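Local coordinates for porin protein associated with imipenem resistance (PDB 4FUV) that forms an eight-stranded beta-barrel in the outer membrane of Acinetobacter baumannii, is associated with imipenem resistance and probably takes part in ornithine and imipenem transport, at residues S64-D69 with L110-D115; F120-Q125 with E195-A200; G50-W55 with D69-N74. All coordinates share one frame; numbering follows the deposited sequence. Where two conformers were deposited one is given.

Interaction 1 of 3, residues S64-D69 with L110-D115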
loop_
_atom_site.group_PDB
_atom_site.type_symbol
_atom_site.label_atom_id
_atom_site.label_comp_id
_atom_site.label_asym_id
_atom_site.label_seq_id
_atom_site.Cartn_x
_atom_site.Cartn_y
_atom_site.Cartn_z
ATOM N N SER A 64 -14.358 0.472 8.360
ATOM C CA SER A 64 -14.271 1.377 9.502
ATOM C C SER A 64 -14.244 2.841 9.088
ATOM O O SER A 64 -13.712 3.206 8.036
ATOM C CB SER A 64 -13.054 1.084 10.382
ATOM O OG SER A 64 -13.242 -0.068 11.182
ATOM N N THR A 65 -14.811 3.669 9.950
ATOM C CA THR A 65 -14.768 5.107 9.805
ATOM C C THR A 65 -14.073 5.672 11.039
ATOM O O THR A 65 -14.243 5.155 12.148
ATOM C CB THR A 65 -16.200 5.658 9.662
ATOM O OG1 THR A 65 -16.483 5.870 8.276
ATOM C CG2 THR A 65 -16.378 6.952 10.420
ATOM N N TYR A 66 -13.263 6.708 10.845
ATOM C CA TYR A 66 -12.571 7.347 11.957
ATOM C C TYR A 66 -13.004 8.802 12.114
ATOM O O TYR A 66 -13.284 9.484 11.131
ATOM C CB TYR A 66 -11.057 7.238 11.779
ATOM C CG TYR A 66 -10.562 5.807 11.789
ATOM C CD1 TYR A 66 -10.595 5.033 10.637
ATOM C CD2 TYR A 66 -10.076 5.224 12.956
ATOM C CE1 TYR A 66 -10.148 3.729 10.638
ATOM C CE2 TYR A 66 -9.622 3.922 12.967
ATOM C CZ TYR A 66 -9.669 3.174 11.805
ATOM O OH TYR A 66 -9.233 1.866 11.803
ATOM N N ASP A 67 -13.082 9.255 13.362
ATOM C CA ASP A 67 -13.374 10.647 13.678
ATOM C C ASP A 67 -12.320 11.130 14.667
ATOM O O ASP A 67 -12.123 10.518 15.718
ATOM C CB ASP A 67 -14.772 10.794 14.299
ATOM C CG ASP A 67 -15.882 10.271 13.395
ATOM O OD1 ASP A 67 -15.745 10.359 12.155
ATOM O OD2 ASP A 67 -16.901 9.770 13.931
ATOM N N LEU A 68 -11.645 12.227 14.336
ATOM C CA LEU A 68 -10.564 12.742 15.173
ATOM C C LEU A 68 -10.839 14.170 15.657
ATOM O O LEU A 68 -11.054 15.085 14.857
ATOM C CB LEU A 68 -9.248 12.712 14.399
ATOM C CG LEU A 68 -7.889 12.624 15.111
ATOM C CD1 LEU A 68 -6.786 12.685 14.077
ATOM C CD2 LEU A 68 -7.672 13.703 16.154
ATOM N N ASP A 69 -10.822 14.350 16.973
ATOM C CA ASP A 69 -10.815 15.678 17.568
ATOM C C ASP A 69 -9.466 15.900 18.242
ATOM O O ASP A 69 -8.888 14.981 18.833
ATOM C CB ASP A 69 -11.957 15.844 18.573
ATOM C CG ASP A 69 -13.324 15.822 17.910
ATOM O OD1 ASP A 69 -13.434 16.294 16.759
ATOM O OD2 ASP A 69 -14.290 15.330 18.536
ATOM N N LEU A 110 -10.141 10.129 19.566
ATOM C CA LEU A 110 -10.298 9.342 18.347
ATOM C C LEU A 110 -11.417 8.308 18.475
ATOM O O LEU A 110 -11.463 7.553 19.442
ATOM C CB LEU A 110 -8.997 8.621 18.024
ATOM C CG LEU A 110 -9.067 7.659 16.843
ATOM C CD1 LEU A 110 -9.263 8.419 15.538
ATOM C CD2 LEU A 110 -7.821 6.800 16.791
ATOM N N THR A 111 -12.308 8.267 17.491
ATOM C CA THR A 111 -13.409 7.308 17.491
ATOM C C THR A 111 -13.406 6.456 16.227
ATOM O O THR A 111 -13.433 6.980 15.114
ATOM C CB THR A 111 -14.742 8.022 17.588
ATOM O OG1 THR A 111 -14.844 8.652 18.866
ATOM C CG2 THR A 111 -15.882 7.037 17.421
ATOM N N ARG A 112 -13.350 5.141 16.395
ATOM C CA ARG A 112 -13.453 4.236 15.259
ATOM C C ARG A 112 -14.836 3.592 15.218
ATOM O O ARG A 112 -15.259 2.944 16.174
ATOM C CB ARG A 112 -12.363 3.166 15.311
ATOM C CG ARG A 112 -12.575 2.002 14.339
ATOM C CD ARG A 112 -11.445 0.988 14.468
ATOM N NE ARG A 112 -11.334 0.128 13.290
ATOM C CZ ARG A 112 -10.305 -0.683 13.050
ATOM N NH1 ARG A 112 -9.289 -0.745 13.904
ATOM N NH2 ARG A 112 -10.286 -1.429 11.951
ATOM N N ASN A 113 -15.534 3.780 14.105
ATOM C CA ASN A 113 -16.834 3.160 13.890
ATOM C C ASN A 113 -16.716 1.977 12.935
ATOM O O ASN A 113 -16.383 2.140 11.764
ATOM C CB ASN A 113 -17.835 4.187 13.351
ATOM C CG ASN A 113 -17.812 5.485 14.138
ATOM O OD1 ASN A 113 -17.370 6.530 13.636
ATOM N ND2 ASN A 113 -18.267 5.427 15.386
ATOM N N VAL A 114 -16.985 0.783 13.440
ATOM C CA VAL A 114 -16.841 -0.422 12.633
ATOM C C VAL A 114 -18.201 -0.883 12.111
ATOM O O VAL A 114 -19.109 -1.129 12.900
ATOM C CB VAL A 114 -16.159 -1.543 13.453
ATOM C CG1 VAL A 114 -15.968 -2.807 12.616
ATOM C CG2 VAL A 114 -14.825 -1.048 14.001
ATOM N N ASP A 115 -18.347 -0.971 10.788
ATOM C CA ASP A 115 -19.587 -1.465 10.186
ATOM C C ASP A 115 -19.902 -2.865 10.675
ATOM O O ASP A 115 -18.998 -3.653 10.968
ATOM C CB ASP A 115 -19.495 -1.539 8.662
ATOM C CG ASP A 115 -19.511 -0.185 7.999
ATOM O OD1 ASP A 115 -19.963 0.795 8.631
ATOM O OD2 ASP A 115 -19.080 -0.119 6.827
HETATM O O HOH W 1 -12.802 -2.269 10.013
#
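Residues 64-69 and 110-114 run antiparallel as barrel neighbours, with Thr65-Asn113 and Asp67-Thr111 as hydrogen-bonded pairs, alternating with the non-hydrogen-bonded pairs Ser64-Val114, Tyr66-Arg112 and Leu68-Leu110. The bond from Asn113 N to Thr65 O is the shortest of the four backbone bonds, at 2.7 Å. At the non-hydrogen-bonded pairs the strands come closer, and C-H groups meet carbonyls, as where Ser64 CA lies 3.2 Å from Asn113 O.

The face that bears Tyr66 and Arg112 carries most of the side-chain chemistry. Arg112 runs alongside the Tyr66 ring, both pointing the same way, because its CG turns away from the backbone N (chi1 167°) and the chain stays extended to NE. Its CB sits 3.7 Å from Tyr66 CE2, and its guanidinium reaches the phenol end of the ring. There Tyr66 OH stands over the centre of the guanidinium, 3.0 Å from Arg112 CZ, in a position unsuited to hydrogen bonding with any of its nitrogens; the two planes are 40° apart. The edge is used differently: Arg112 NE donates in the guanidinium plane to Ser64 OG, 2.9 Å away, in a nearly straight bond (168°). Serine suits this place, being short enough to keep OG at the edge of the guanidinium, where it accepts from NE and donates to a water, which also accepts a long bond from Arg112 NH2. Further along, Leu110 CD1 approaches the ring edge at Tyr66 CD2, 4.2 Å away, and also touches Leu68 CB.

On the face of Asp67 and Thr111 the polar ends turn to outside partners: Asp67 OD1 to Ser56 and Thr111 OG1 to Asn137. The straight in-plane bond to serine fixes the turn of the Arg112 guanidinium, and the neutral oxygens at its edge and over its face would probably ease its charge.

Interaction 2 of 3, residues F120-Q125 with E195-A200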
loop_
_atom_site.group_PDB
_atom_site.type_symbol
_atom_site.label_atom_id
_atom_site.label_comp_id
_atom_site.label_asym_id
_atom_site.label_seq_id
_atom_site.Cartn_x
_atom_site.Cartn_y
_atom_site.Cartn_z
ATOM N N PHE A 120 -11.935 -6.098 12.463
ATOM C CA PHE A 120 -11.114 -5.024 12.976
ATOM C C PHE A 120 -10.212 -5.669 14.016
ATOM O O PHE A 120 -10.500 -6.773 14.496
ATOM C CB PHE A 120 -11.979 -3.918 13.594
ATOM C CG PHE A 120 -12.792 -4.360 14.799
ATOM C CD1 PHE A 120 -13.952 -5.105 14.638
ATOM C CD2 PHE A 120 -12.400 -4.012 16.086
ATOM C CE1 PHE A 120 -14.692 -5.511 15.737
ATOM C CE2 PHE A 120 -13.150 -4.413 17.197
ATOM C CZ PHE A 120 -14.287 -5.154 17.021
ATOM N N ARG A 121 -9.131 -4.988 14.369
ATOM C CA ARG A 121 -8.085 -5.587 15.203
ATOM C C ARG A 121 -7.859 -4.737 16.446
ATOM O O ARG A 121 -7.747 -3.515 16.348
ATOM C CB ARG A 121 -6.781 -5.682 14.401
ATOM C CG ARG A 121 -5.665 -6.510 15.025
ATOM C CD ARG A 121 -4.604 -6.806 13.942
ATOM N NE ARG A 121 -3.436 -7.536 14.437
ATOM C CZ ARG A 121 -3.412 -8.838 14.706
ATOM N NH1 ARG A 121 -4.506 -9.577 14.557
ATOM N NH2 ARG A 121 -2.289 -9.406 15.139
ATOM N N VAL A 122 -7.817 -5.376 17.614
ATOM C CA VAL A 122 -7.578 -4.658 18.864
ATOM C C VAL A 122 -6.542 -5.417 19.686
ATOM O O VAL A 122 -6.701 -6.614 19.949
ATOM C CB VAL A 122 -8.879 -4.469 19.692
ATOM C CG1 VAL A 122 -8.592 -3.690 20.973
ATOM C CG2 VAL A 122 -9.943 -3.746 18.870
ATOM N N ASN A 123 -5.469 -4.730 20.074
ATOM C CA ASN A 123 -4.376 -5.372 20.814
ATOM C C ASN A 123 -3.873 -6.655 20.130
ATOM O O ASN A 123 -3.681 -7.686 20.779
ATOM C CB ASN A 123 -4.823 -5.676 22.250
ATOM C CG ASN A 123 -3.670 -6.060 23.156
ATOM O OD1 ASN A 123 -2.615 -5.433 23.131
ATOM N ND2 ASN A 123 -3.864 -7.109 23.956
ATOM N N ASN A 124 -3.683 -6.590 18.815
ATOM C CA ASN A 124 -3.141 -7.718 18.038
ATOM C C ASN A 124 -4.051 -8.940 18.003
ATOM O O ASN A 124 -3.593 -10.066 17.798
ATOM C CB ASN A 124 -1.735 -8.106 18.522
ATOM C CG ASN A 124 -0.760 -6.947 18.443
ATOM O OD1 ASN A 124 -0.816 -6.147 17.513
ATOM N ND2 ASN A 124 0.119 -6.838 19.432
ATOM N N GLN A 125 -5.341 -8.709 18.213
ATOM C CA GLN A 125 -6.332 -9.768 18.101
ATOM C C GLN A 125 -7.425 -9.321 17.142
ATOM O O GLN A 125 -7.855 -8.159 17.164
ATOM C CB GLN A 125 -6.923 -10.126 19.465
ATOM C CG GLN A 125 -7.941 -11.255 19.399
ATOM C CD GLN A 125 -8.454 -11.688 20.762
ATOM O OE1 GLN A 125 -7.702 -11.747 21.736
ATOM N NE2 GLN A 125 -9.742 -12.022 20.829
ATOM N N GLU A 195 -13.632 -6.351 25.442
ATOM C CA GLU A 195 -13.418 -5.443 26.571
ATOM C C GLU A 195 -11.981 -5.520 27.092
ATOM O O GLU A 195 -11.361 -4.502 27.388
ATOM C CB GLU A 195 -14.410 -5.731 27.712
ATOM C CG GLU A 195 -15.838 -5.284 27.445
ATOM C CD GLU A 195 -16.657 -6.284 26.611
ATOM O OE1 GLU A 195 -16.118 -7.336 26.178
ATOM O OE2 GLU A 195 -17.856 -6.005 26.389
ATOM N N GLU A 196 -11.450 -6.733 27.182
ATOM C CA GLU A 196 -10.103 -6.934 27.689
ATOM C C GLU A 196 -9.056 -6.470 26.696
ATOM O O GLU A 196 -8.011 -5.944 27.080
ATOM C CB GLU A 196 -9.883 -8.412 27.996
ATOM C CG GLU A 196 -10.678 -8.900 29.188
ATOM C CD GLU A 196 -10.677 -10.414 29.300
ATOM O OE1 GLU A 196 -10.682 -11.088 28.248
ATOM O OE2 GLU A 196 -10.666 -10.926 30.437
ATOM N N ALA A 197 -9.325 -6.709 25.418
ATOM C CA ALA A 197 -8.422 -6.281 24.368
ATOM C C ALA A 197 -8.340 -4.746 24.407
ATOM O O ALA A 197 -7.247 -4.177 24.368
ATOM C CB ALA A 197 -8.891 -6.791 22.998
ATOM N N VAL A 198 -9.491 -4.089 24.534
ATOM C CA VAL A 198 -9.530 -2.620 24.598
ATOM C C VAL A 198 -8.730 -2.058 25.779
ATOM O O VAL A 198 -7.893 -1.167 25.608
ATOM C CB VAL A 198 -10.979 -2.089 24.631
ATOM C CG1 VAL A 198 -11.003 -0.638 25.034
ATOM C CG2 VAL A 198 -11.627 -2.265 23.263
ATOM N N ASN A 199 -8.984 -2.595 26.967
ATOM C CA ASN A 199 -8.218 -2.286 28.179
ATOM C C ASN A 199 -6.734 -2.625 28.085
ATOM O O ASN A 199 -5.903 -1.958 28.698
ATOM C CB ASN A 199 -8.814 -3.027 29.382
ATOM C CG ASN A 199 -10.169 -2.495 29.771
ATOM O OD1 ASN A 199 -10.512 -1.361 29.436
ATOM N ND2 ASN A 199 -10.948 -3.303 30.489
ATOM N N ALA A 200 -6.409 -3.684 27.349
ATOM C CA ALA A 200 -5.013 -4.034 27.128
ATOM C C ALA A 200 -4.339 -2.908 26.362
ATOM O O ALA A 200 -3.232 -2.502 26.700
ATOM C CB ALA A 200 -4.895 -5.319 26.361
#
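Ala197 is the first residue of the helical segment to meet the turn, its CB lying 3.7 Å from Val122 CG1. Alanine fits because its single methyl lets the helix come close: the CA atoms of Ala197 and Asn123 are only 5.5 Å apart, and Val122 CG1 also rests on the Ala197 carbonyl carbon at 3.6 Å. Val122 reaches the helix with this branch, CG1, which stands anti to its backbone N (chi1 -179°). At Val198 the CA-CB bond points away from the turn, yet CG2 still grazes Val122 CG1 at 4.1 Å. One helical turn beyond Ala197, Ala200 presents its methyl to the amide of Asn123, with CB 3.2 Å from ND2, a close packing contact.

Asn123 belongs to a type I' turn from Val122 to Gln125. Its backbone lies in the left-handed helical region, which asparagine tolerates well. Its ND2 is hydrogen-bonded to Gln192 OE1 and its backbone N to Glu201 OE1, so Gln192 and Glu201, before and after the segment, supply polar links to the turn, while the segment itself supplies methyl groups. Helix 194-207 thus lies against the hairpin of strands 119-122 and 125-129, with Phe127 touching both Val122 and Ala197, and Val198 reaching Leu180 and Ser182 of strand 177-187.

Interaction 3 of 3, residues G50-W55 with D69-N74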
loop_
_atom_site.group_PDB
_atom_site.type_symbol
_atom_site.label_atom_id
_atom_site.label_comp_id
_atom_site.label_asym_id
_atom_site.label_seq_id
_atom_site.Cartn_x
_atom_site.Cartn_y
_atom_site.Cartn_z
ATOM N N GLY A 50 -1.546 26.103 18.977
ATOM C CA GLY A 50 -2.828 25.879 19.612
ATOM C C GLY A 50 -3.865 25.613 18.562
ATOM O O GLY A 50 -3.545 25.158 17.463
ATOM N N GLY A 51 -5.112 25.916 18.903
ATOM C CA GLY A 51 -6.224 25.659 18.021
ATOM C C GLY A 51 -6.918 24.380 18.427
ATOM O O GLY A 51 -6.596 23.788 19.463
ATOM N N ASP A 52 -7.886 23.969 17.617
ATOM C CA ASP A 52 -8.514 22.664 17.760
ATOM C C ASP A 52 -9.299 22.274 16.515
ATOM O O ASP A 52 -10.207 22.993 16.087
ATOM C CB ASP A 52 -9.378 22.570 19.025
ATOM C CG ASP A 52 -10.557 23.508 19.009
ATOM O OD1 ASP A 52 -10.403 24.653 18.538
ATOM O OD2 ASP A 52 -11.641 23.092 19.478
ATOM N N ILE A 53 -8.937 21.134 15.934
ATOM C CA ILE A 53 -9.557 20.671 14.701
ATOM C C ILE A 53 -10.425 19.428 14.908
ATOM O O ILE A 53 -10.206 18.643 15.833
ATOM C CB ILE A 53 -8.507 20.406 13.593
ATOM C CG1 ILE A 53 -8.238 18.909 13.419
ATOM C CG2 ILE A 53 -7.218 21.163 13.890
ATOM C CD1 ILE A 53 -7.280 18.325 14.434
ATOM N N SER A 54 -11.414 19.266 14.035
ATOM C CA SER A 54 -12.261 18.084 14.039
ATOM C C SER A 54 -12.293 17.458 12.654
ATOM O O SER A 54 -13.001 17.931 11.770
ATOM C CB SER A 54 -13.671 18.435 14.498
ATOM O OG SER A 54 -13.652 18.871 15.843
ATOM N N TRP A 55 -11.501 16.408 12.469
ATOM C CA TRP A 55 -11.498 15.634 11.239
ATOM C C TRP A 55 -12.480 14.483 11.380
ATOM O O TRP A 55 -12.122 13.410 11.849
ATOM C CB TRP A 55 -10.102 15.064 10.955
ATOM C CG TRP A 55 -9.108 16.065 10.458
ATOM C CD1 TRP A 55 -7.918 16.399 11.037
ATOM N N ASP A 69 -10.822 14.350 16.973
ATOM C CA ASP A 69 -10.815 15.678 17.568
ATOM C C ASP A 69 -9.466 15.900 18.242
ATOM O O ASP A 69 -8.888 14.981 18.833
ATOM C CB ASP A 69 -11.957 15.844 18.573
ATOM C CG ASP A 69 -13.324 15.822 17.910
ATOM O OD1 ASP A 69 -13.434 16.294 16.759
ATOM O OD2 ASP A 69 -14.290 15.330 18.536
ATOM N N MET A 70 -8.950 17.117 18.132
ATOM C CA MET A 70 -7.669 17.441 18.732
ATOM C C MET A 70 -7.680 18.876 19.236
ATOM O O MET A 70 -8.078 19.790 18.524
ATOM C CB MET A 70 -6.533 17.223 17.735
ATOM C CG MET A 70 -5.156 17.617 18.262
ATOM S SD MET A 70 -3.802 17.304 17.107
ATOM C CE MET A 70 -3.928 18.710 15.992
ATOM N N ASP A 71 -7.233 19.069 20.470
ATOM C CA ASP A 71 -7.165 20.397 21.059
ATOM C C ASP A 71 -5.749 20.615 21.580
ATOM O O ASP A 71 -5.227 19.792 22.329
ATOM C CB ASP A 71 -8.196 20.521 22.186
ATOM C CG ASP A 71 -8.279 21.919 22.759
ATOM O OD1 ASP A 71 -7.798 22.872 22.107
ATOM O OD2 ASP A 71 -8.833 22.066 23.867
ATOM N N ASN A 72 -5.125 21.713 21.166
ATOM C CA ASN A 72 -3.739 21.993 21.531
ATOM C C ASN A 72 -3.584 23.353 22.219
ATOM O O ASN A 72 -4.339 24.293 21.954
ATOM C CB ASN A 72 -2.817 21.909 20.303
ATOM C CG ASN A 72 -3.147 20.728 19.391
ATOM O OD1 ASN A 72 -4.013 20.824 18.517
ATOM N ND2 ASN A 72 -2.449 19.615 19.585
ATOM N N ASN A 73 -2.599 23.443 23.104
ATOM C CA ASN A 73 -2.328 24.668 23.841
ATOM C C ASN A 73 -0.904 24.599 24.355
ATOM O O ASN A 73 -0.662 24.352 25.534
ATOM C CB ASN A 73 -3.316 24.838 25.001
ATOM C CG ASN A 73 -3.269 26.234 25.610
ATOM O OD1 ASN A 73 -3.119 27.236 24.903
ATOM N ND2 ASN A 73 -3.388 26.303 26.926
ATOM N N ASN A 74 0.038 24.812 23.448
ATOM C CA ASN A 74 1.443 24.607 23.734
ATOM C C ASN A 74 2.252 25.893 23.576
ATOM O O ASN A 74 2.036 26.649 22.626
ATOM C CB ASN A 74 1.975 23.559 22.771
ATOM C CG ASN A 74 1.131 22.303 22.774
ATOM O OD1 ASN A 74 0.935 21.679 23.814
ATOM N ND2 ASN A 74 0.613 21.937 21.611
HETATM O O HOH W 2 -4.998 22.632 16.273
#
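Ser54 OG donates to Asp69 OD1 across a non-hydrogen-bonded pair, at a distance of 2.7 Å. The hydroxyl comes from above the carboxylate plane, 47° out of it. Both side chains are turned with their first heavy branch beside the backbone N (chi1 near -65°), which brings a short serine and a short aspartate together over the gap between the strands.

On the other face Ile53 and Met70 sit on a hydrogen-bonded pair, joined by Met70 N to Ile53 O and by a weak, bent bond from Ile53 N to Met70 O. Ile53 has an unusual first torsion, and its end leans across so that CD1 lies 3.6 Å from Met70 CB. Met70 is extended as far as its sulfur and then bends, bringing CE back to 3.7 Å from the same Ile53 CD1; a flexible thioether is well suited to such a fold-back.

The two strands, 42-56 and 64-81, form a beta hairpin of the barrel wall and run antiparallel. The detergent molecule touching Asn73 suggests that its face is the outer one here, which would place Ile53, Met70 and Asn72 on the inner side.

Asn72 is buried and well supplied with polar partners. Its ND2 gives a hydrogen bond to Asn106 OD1 and a weak one to Met70 SD, while OD1 accepts from a water 3.0 Å away that also donates to Gly50 O. Backbone and side chain are both engaged, for Asn72 N makes a straight bond to Gly51 O at 3.1 Å. Gly51 has a positive phi of 99°, where any beta carbon would press on the carbonyl O of Gly50. Beside it, Asp52 brings its CB to 3.1 Å from Met70 O, with CG wedged between the backbone N and the carbonyl carbon.

In the fold
Interactions 1 and 3 are neighbouring seams of the barrel wall, both built on strand 64-81: one joins it to strand 95-114, the other to strand 42-56, and they share Asp69. Both are surface contacts held by backbone hydrogen bonds, but interaction 1 adds a cation among neutral oxygens, whereas interaction 3 uses carboxylate, amide and thioether groups. Interaction 2 is buried and has no hydrogen bond between its segments; methyl groups pack a helix on a turn. It touches interaction 1 where Phe120 meets Arg112 and Val114, the strands concerned following each other in the chain. From interaction 3 it is separated by about 17 Å between nearest atoms.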